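Local coordinates for protein ketosynthase (Streptomyces sp. MSC090213JE08, PDB 6KXD) that probably serves as the chain length factor that partners a ketosynthase subunit in the highly reducing type II polyketide synthase behind ishigamide, at residues B[14-17]-B[18-21]; B[109-112]-B[113-116]; B[219-222]-B[223-226]; B[212-215]-B[216-219]. One frame throughout, in Å; residues are numbered along the deposited sequence.

Contact 1 (B[14-17]-B[18-21]); sequences TLPP and GTPV
Pro16 and Thr19 meet across a tight local turn that carries the N-terminal loop into strand 20-29. The backbone gives the first evidence: Pro17 (phi/psi -77°/139°) and Gly18 hold the two central positions, and Thr19 N makes a weak hydrogen bond of 3.4 Å back to Pro16 O. Gly18 has positive phi, and a beta carbon there would clash with the carbonyl oxygen of Pro17. The hydroxyl grips the same acceptor again, Thr19 OG1 donating to Pro16 O over 3.2 Å from well above the carbonyl plane. Because chi1 of Thr19 is -70°, OG1 sits beside its own backbone N and both donors converge on one oxygen, while CG2 points away from that nitrogen. This methyl lies 4.0 Å from Leu15 CD2, the two side chains crossing at about a right angle. The other branch of the leucine goes to the strand, Leu15 CD1 resting 4.0 Å from Val21 CG1. Ala251 and Leu253 of strand 250-259 add to the apolar surroundings of Leu15. Replacing Thr19 with an alanine would probably cost Pro16 O the hydroxyl bond, leaving the weak backbone bond across the turn, and open a gap beside Leu15 CD2. Glu242 accepts from the Gly18 amide. The whole is a Pro-Gly type II beta turn, set immediately ahead of a strand of the ketoacyl synthase fold.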
# COMPACT_ATOMS: atom_id res chain seq x y z
N THR B 14 4.42 6.00 -32.96
CA THR B 14 4.85 4.59 -33.04
C THR B 14 4.26 3.74 -31.90
O THR B 14 4.48 2.53 -31.88
CB THR B 14 6.38 4.46 -32.96
OG1 THR B 14 6.98 5.70 -33.35
CG2 THR B 14 6.93 3.35 -33.83
N LEU B 15 3.52 4.37 -30.97
CA LEU B 15 3.20 3.79 -29.64
C LEU B 15 1.93 2.94 -29.66
O LEU B 15 0.90 3.41 -30.14
CB LEU B 15 2.99 4.93 -28.63
CG LEU B 15 4.25 5.52 -28.01
CD1 LEU B 15 3.88 6.64 -27.05
CD2 LEU B 15 5.07 4.44 -27.32
N PRO B 16 1.91 1.75 -29.03
CA PRO B 16 0.67 0.98 -28.89
C PRO B 16 -0.45 1.83 -28.31
O PRO B 16 -0.21 2.87 -27.69
CB PRO B 16 1.03 -0.20 -27.97
CG PRO B 16 2.54 -0.32 -28.07
CD PRO B 16 3.06 1.07 -28.40
N PRO B 17 -1.73 1.41 -28.47
CA PRO B 17 -2.85 2.23 -28.04
C PRO B 17 -2.93 2.07 -26.52
O PRO B 17 -2.67 0.98 -26.00
CB PRO B 17 -4.03 1.63 -28.83
CG PRO B 17 -3.67 0.15 -28.95
CD PRO B 17 -2.16 0.09 -28.96
N GLY B 18 -3.19 3.18 -25.82
CA GLY B 18 -3.27 3.19 -24.35
C GLY B 18 -1.92 3.01 -23.65
O GLY B 18 -1.89 2.59 -22.50
N THR B 19 -0.81 3.32 -24.33
CA THR B 19 0.51 3.32 -23.68
C THR B 19 0.58 4.53 -22.76
O THR B 19 0.27 5.66 -23.15
CB THR B 19 1.69 3.33 -24.66
OG1 THR B 19 1.76 2.06 -25.31
CG2 THR B 19 3.01 3.59 -23.97
N PRO B 20 0.98 4.35 -21.49
CA PRO B 20 1.13 5.50 -20.61
C PRO B 20 2.37 6.32 -20.99
O PRO B 20 3.40 5.77 -21.39
CB PRO B 20 1.20 4.89 -19.21
CG PRO B 20 1.65 3.48 -19.41
CD PRO B 20 1.23 3.06 -20.81
N VAL B 21 2.22 7.63 -20.86
CA VAL B 21 3.22 8.56 -21.10
C VAL B 21 3.37 9.41 -19.87
O VAL B 21 2.38 9.79 -19.25
CB VAL B 21 2.96 9.41 -22.36
CG1 VAL B 21 3.02 8.52 -23.60
CG2 VAL B 21 1.65 10.16 -22.33

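Contact 2 (B[109-112]-B[113-116]); sequences ATDE and LTGV
Asp111 and Thr114 are tied by a reciprocal pair of direct hydrogen bonds. Asp111 N donates a hydrogen bond to Thr114 OG1 at 3.0 Å and nearly straight (165°), and Thr114 N returns a bond of 2.9 Å to Asp111 O. The carboxylate adds a bond to the next residue but one: Asp111 OD1 accepts from Leu113 N at 2.8 Å, met from above the carboxylate plane rather than within it. This is possible because chi1 of Asp111, at 57°, places CG between the backbone N and the carbonyl carbon, folding the acid back over the following peptides. The result is an Asx turn superimposed on a type I beta turn from Asp111 to Thr114, at the entrance to strand 114-119 of the ketoacyl synthase fold. With an alanine at Asp111 the Leu113 amide would probably lose its acceptor and one bridging water would have a partner fewer.

Water-mediated bonds supplement the direct ones. One water donates to both Asp111 O (2.7 Å) and Thr114 O (2.6 Å). A second donates to Asp111 OD1 at 2.6 Å and is also bonded to Thr114 OG1, 2.8 Å away.

Apolar packing is slight: Thr110 CG2 approaches Thr114 CG2 to 4.1 Å, and Leu167 touches Thr110 from outside. Beyond the turn, Leu113 joins Thr198 by a backbone bond, and Glu112 packs on Arg279 of the neighbouring ketosynthase chain.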
# COMPACT_ATOMS: atom_id res chain seq x y z
N ALA B 109 -4.42 20.11 -15.60
CA ALA B 109 -5.84 20.04 -15.36
C ALA B 109 -6.09 18.69 -14.69
O ALA B 109 -5.79 17.66 -15.26
CB ALA B 109 -6.61 20.15 -16.65
N THR B 110 -6.58 18.74 -13.47
CA THR B 110 -6.93 17.50 -12.78
C THR B 110 -8.44 17.45 -12.60
O THR B 110 -9.12 18.46 -12.65
CB THR B 110 -6.19 17.41 -11.44
OG1 THR B 110 -6.58 18.55 -10.69
CG2 THR B 110 -4.68 17.38 -11.55
N ASP B 111 -8.95 16.24 -12.44
CA ASP B 111 -10.35 16.06 -12.12
C ASP B 111 -10.50 14.81 -11.26
O ASP B 111 -9.52 14.22 -10.82
CB ASP B 111 -11.16 16.00 -13.42
CG ASP B 111 -10.73 14.93 -14.41
OD1 ASP B 111 -10.14 13.89 -14.00
OD2 ASP B 111 -11.00 15.13 -15.61
N GLU B 112 -11.75 14.37 -11.09
CA GLU B 112 -12.06 13.24 -10.30
C GLU B 112 -11.53 11.95 -10.93
O GLU B 112 -11.63 10.92 -10.29
CB GLU B 112 -13.58 13.24 -10.05
CG GLU B 112 -14.43 12.85 -11.26
CD GLU B 112 -14.58 13.92 -12.33
OE1 GLU B 112 -14.13 15.10 -12.09
OE2 GLU B 112 -15.12 13.58 -13.43
N LEU B 113 -11.01 11.96 -12.18
CA LEU B 113 -10.41 10.79 -12.81
C LEU B 113 -8.88 10.90 -12.84
O LEU B 113 -8.19 10.16 -13.57
CB LEU B 113 -10.98 10.64 -14.22
CG LEU B 113 -12.43 10.15 -14.29
CD1 LEU B 113 -12.81 9.86 -15.75
CD2 LEU B 113 -12.64 8.92 -13.40
N THR B 114 -8.37 11.82 -12.03
CA THR B 114 -6.95 11.91 -11.77
C THR B 114 -6.64 11.06 -10.54
O THR B 114 -7.10 11.34 -9.47
CB THR B 114 -6.43 13.31 -11.49
OG1 THR B 114 -6.77 14.15 -12.61
CG2 THR B 114 -4.93 13.33 -11.32
N GLY B 115 -5.83 10.04 -10.76
CA GLY B 115 -5.40 9.17 -9.68
C GLY B 115 -4.15 9.68 -8.99
O GLY B 115 -3.32 10.48 -9.56
N VAL B 116 -3.92 9.18 -7.76
CA VAL B 116 -2.71 9.43 -7.05
C VAL B 116 -2.21 8.09 -6.55
O VAL B 116 -3.01 7.38 -5.92
CB VAL B 116 -2.92 10.34 -5.82
CG1 VAL B 116 -1.64 10.44 -4.99
CG2 VAL B 116 -3.40 11.73 -6.24
O HOH W 1 -8.67 13.17 -8.51
O HOH W 2 -7.87 13.17 -15.01

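Contact 3 (B[219-222]-B[223-226]); sequences ATAS and GDPA
Asp224 turns back on Ala221 and Thr220 after the chain has reversed through Ser222 and Gly223. The reversal rests on one hydrogen bond, Asp224 N to Ala221 O at 3.1 Å, with the donor in the carbonyl plane and an N-H...O angle of 159°. Gly223 has phi/psi of 107°/-50°, where a beta carbon would run into the carbonyl oxygen of Ser222, so any side chain here would be obstructed. Ser222 CB lies 3.4 Å from Gly223 N. A bond from residue four to residue one defines this as a beta turn, lying on the surface in the loop between helix 210-219 and strand 229-240. Asp224 then lays its side chain against the incoming limb. Its CB is tightly packed at 3.3 Å on Thr220 CG2, crossing at a slant. Its carboxylate stands near the acceptor of the turn: Asp224 OD1 is 3.3 Å from Ala221 O, two acceptors that would probably repel each other. The methyl of Thr220 is presented to Asp224 because chi1, -64°, turns CG2 opposite the backbone N, leaving OG1 to bond Glu216 O in the preceding helix. Arg141 of the neighbouring ketosynthase chain donates to the carbonyls of Ala219 and Thr220.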
# COMPACT_ATOMS: atom_id res chain seq x y z
N ALA B 219 19.61 -2.54 10.59
CA ALA B 219 19.27 -3.56 9.59
C ALA B 219 20.49 -3.93 8.72
O ALA B 219 20.48 -5.00 8.10
CB ALA B 219 18.12 -3.09 8.72
N THR B 220 21.49 -3.05 8.65
CA THR B 220 22.64 -3.29 7.80
C THR B 220 23.26 -4.64 8.16
O THR B 220 23.31 -5.00 9.32
CB THR B 220 23.67 -2.15 7.91
OG1 THR B 220 23.07 -0.95 7.43
CG2 THR B 220 24.92 -2.41 7.12
N ALA B 221 23.68 -5.40 7.14
CA ALA B 221 24.56 -6.57 7.31
C ALA B 221 25.72 -6.20 8.26
O ALA B 221 26.57 -5.38 7.90
CB ALA B 221 25.06 -7.03 5.96
N SER B 222 25.72 -6.79 9.46
CA SER B 222 26.63 -6.44 10.58
C SER B 222 28.06 -6.28 10.07
O SER B 222 28.55 -7.10 9.30
CB SER B 222 26.55 -7.46 11.69
OG SER B 222 26.91 -8.76 11.21
N GLY B 223 28.72 -5.20 10.50
CA GLY B 223 30.04 -4.85 10.02
C GLY B 223 30.01 -3.65 9.09
O GLY B 223 30.78 -2.72 9.27
N ASP B 224 29.11 -3.69 8.09
CA ASP B 224 29.06 -2.70 7.00
C ASP B 224 28.90 -1.30 7.59
O ASP B 224 28.25 -1.12 8.61
CB ASP B 224 27.93 -2.98 6.01
CG ASP B 224 28.16 -4.17 5.11
OD1 ASP B 224 28.89 -5.09 5.53
OD2 ASP B 224 27.61 -4.18 3.99
N PRO B 225 29.46 -0.25 6.93
CA PRO B 225 29.40 1.11 7.47
C PRO B 225 27.96 1.63 7.37
O PRO B 225 27.15 1.12 6.58
CB PRO B 225 30.36 1.91 6.58
CG PRO B 225 30.31 1.17 5.25
CD PRO B 225 30.10 -0.29 5.61
N ALA B 226 27.64 2.59 8.23
CA ALA B 226 26.34 3.19 8.24
C ALA B 226 26.12 3.81 6.87
O ALA B 226 26.98 4.54 6.38
CB ALA B 226 26.24 4.21 9.36

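Contact 4 (B[212-215]-B[216-219]); sequences HAWF and EHTA
The backbone is the last two turns or so of helix 210-219, where the amides of Glu216, His217, Thr218 and Ala219 each bond the carbonyl oxygen four residues earlier, from Glu216 N to His212 O at 2.8 Å through Ala219 N to Phe215 O at 2.9 Å. Trp214 O accepts twice: Thr218 N reaches it at 2.9 Å, and Thr218 OG1 donates to it at 2.7 Å. The two donors arrive from opposite faces of the carbonyl plane, as set by chi1 of Thr218 (-50°), which lays OG1 beside its own backbone N and bends the hydroxyl back along the helix.

Two further pairs flank these turns. His212 and Glu216 run side by side in the same direction, and Glu216 CG sits over one face of the imidazole in a CH-pi contact, 3.9 Å from the ring centroid and 25° off its normal. The carboxylate continues past the ring to a salt bridge between OE2 and Arg362. Elsewhere on the helix, Trp214 directs the edge of its six-membered ring toward the face of His217 in an offset edge-to-face pair, with centroids 5.6 Å apart and planes at 88°. Trp214 CZ3 comes within 3.9 Å of His217 CD2.

The polar ends of the aromatic pair are engaged beyond the helix: Trp214 NE1 bonds Pro58 O, and His217 NE2 bonds Glu133 of the neighbouring ketosynthase chain. A carboxylate at that nitrogen would probably stabilise positive charge on the imidazole, and the tryptophan edge, together with that bond, is likely to limit rotation of the ring.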
# COMPACT_ATOMS: atom_id res chain seq x y z
N HIS B 212 14.63 6.44 10.95
CA HIS B 212 15.02 5.79 9.70
C HIS B 212 16.52 5.50 9.68
O HIS B 212 16.92 4.37 9.38
CB HIS B 212 14.63 6.67 8.52
CG HIS B 212 14.90 6.03 7.21
ND1 HIS B 212 15.72 6.61 6.28
CD2 HIS B 212 14.53 4.83 6.73
CE1 HIS B 212 15.80 5.80 5.25
NE2 HIS B 212 15.09 4.71 5.50
N ALA B 213 17.34 6.51 9.97
CA ALA B 213 18.78 6.36 9.91
C ALA B 213 19.22 5.25 10.88
O ALA B 213 19.97 4.38 10.51
CB ALA B 213 19.49 7.65 10.20
N TRP B 214 18.72 5.29 12.12
CA TRP B 214 19.08 4.26 13.12
C TRP B 214 18.54 2.89 12.72
O TRP B 214 19.24 1.88 12.85
CB TRP B 214 18.59 4.71 14.51
CG TRP B 214 19.53 5.70 15.11
CD1 TRP B 214 19.33 7.04 15.29
CD2 TRP B 214 20.86 5.42 15.56
NE1 TRP B 214 20.45 7.60 15.83
CE2 TRP B 214 21.40 6.64 16.02
CE3 TRP B 214 21.65 4.26 15.61
CZ2 TRP B 214 22.69 6.73 16.54
CZ3 TRP B 214 22.92 4.35 16.13
CH2 TRP B 214 23.44 5.57 16.56
N PHE B 215 17.32 2.82 12.18
CA PHE B 215 16.78 1.53 11.83
C PHE B 215 17.57 0.92 10.68
O PHE B 215 17.81 -0.30 10.66
CB PHE B 215 15.31 1.60 11.47
CG PHE B 215 14.38 1.75 12.65
CD1 PHE B 215 14.82 1.55 13.94
CD2 PHE B 215 13.05 2.09 12.45
CE1 PHE B 215 13.96 1.69 15.02
CE2 PHE B 215 12.19 2.23 13.53
CZ PHE B 215 12.65 2.00 14.81
N GLU B 216 17.93 1.76 9.71
CA GLU B 216 18.72 1.32 8.57
C GLU B 216 20.05 0.76 9.05
O GLU B 216 20.52 -0.25 8.54
CB GLU B 216 19.01 2.48 7.62
CG GLU B 216 17.85 2.75 6.68
CD GLU B 216 17.48 1.56 5.81
OE1 GLU B 216 18.33 1.14 4.99
OE2 GLU B 216 16.37 1.03 6.00
N HIS B 217 20.70 1.51 9.93
CA HIS B 217 22.00 1.12 10.49
C HIS B 217 21.86 -0.25 11.19
O HIS B 217 22.68 -1.14 10.98
CB HIS B 217 22.54 2.20 11.43
CG HIS B 217 23.60 1.73 12.36
ND1 HIS B 217 24.93 1.63 11.98
CD2 HIS B 217 23.55 1.36 13.66
CE1 HIS B 217 25.65 1.19 13.00
NE2 HIS B 217 24.82 1.00 14.04
N THR B 218 20.80 -0.41 11.98
CA THR B 218 20.53 -1.63 12.68
C THR B 218 20.37 -2.78 11.67
O THR B 218 20.91 -3.85 11.90
CB THR B 218 19.28 -1.53 13.55
OG1 THR B 218 19.35 -0.36 14.37
CG2 THR B 218 19.08 -2.73 14.45
N ALA B 219 19.61 -2.54 10.59
CA ALA B 219 19.27 -3.56 9.59
C ALA B 219 20.49 -3.93 8.72
O ALA B 219 20.48 -5.00 8.10
CB ALA B 219 18.12 -3.09 8.72

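From the N terminus, contact 1 closes a short turn ahead of strand 20-29, and contact 2 closes another at the start of strand 114-119; both lie on strands of the same sheet system, with centres about 19 Å apart. Contact 4 follows as the last two turns or so of helix 210-219, and contact 3 begins on its final residue, turning the chain back toward strand 229-240. None crosses another; contacts 1 and 2 close before the last two, which share Ala219. Contacts 3 and 4 touch, Ala226 CB lying 3.9 Å from His217 ND1. They meet the neighbouring chain, as does Glu112 of contact 2, and lie across the chain's centre from contacts 1 and 2.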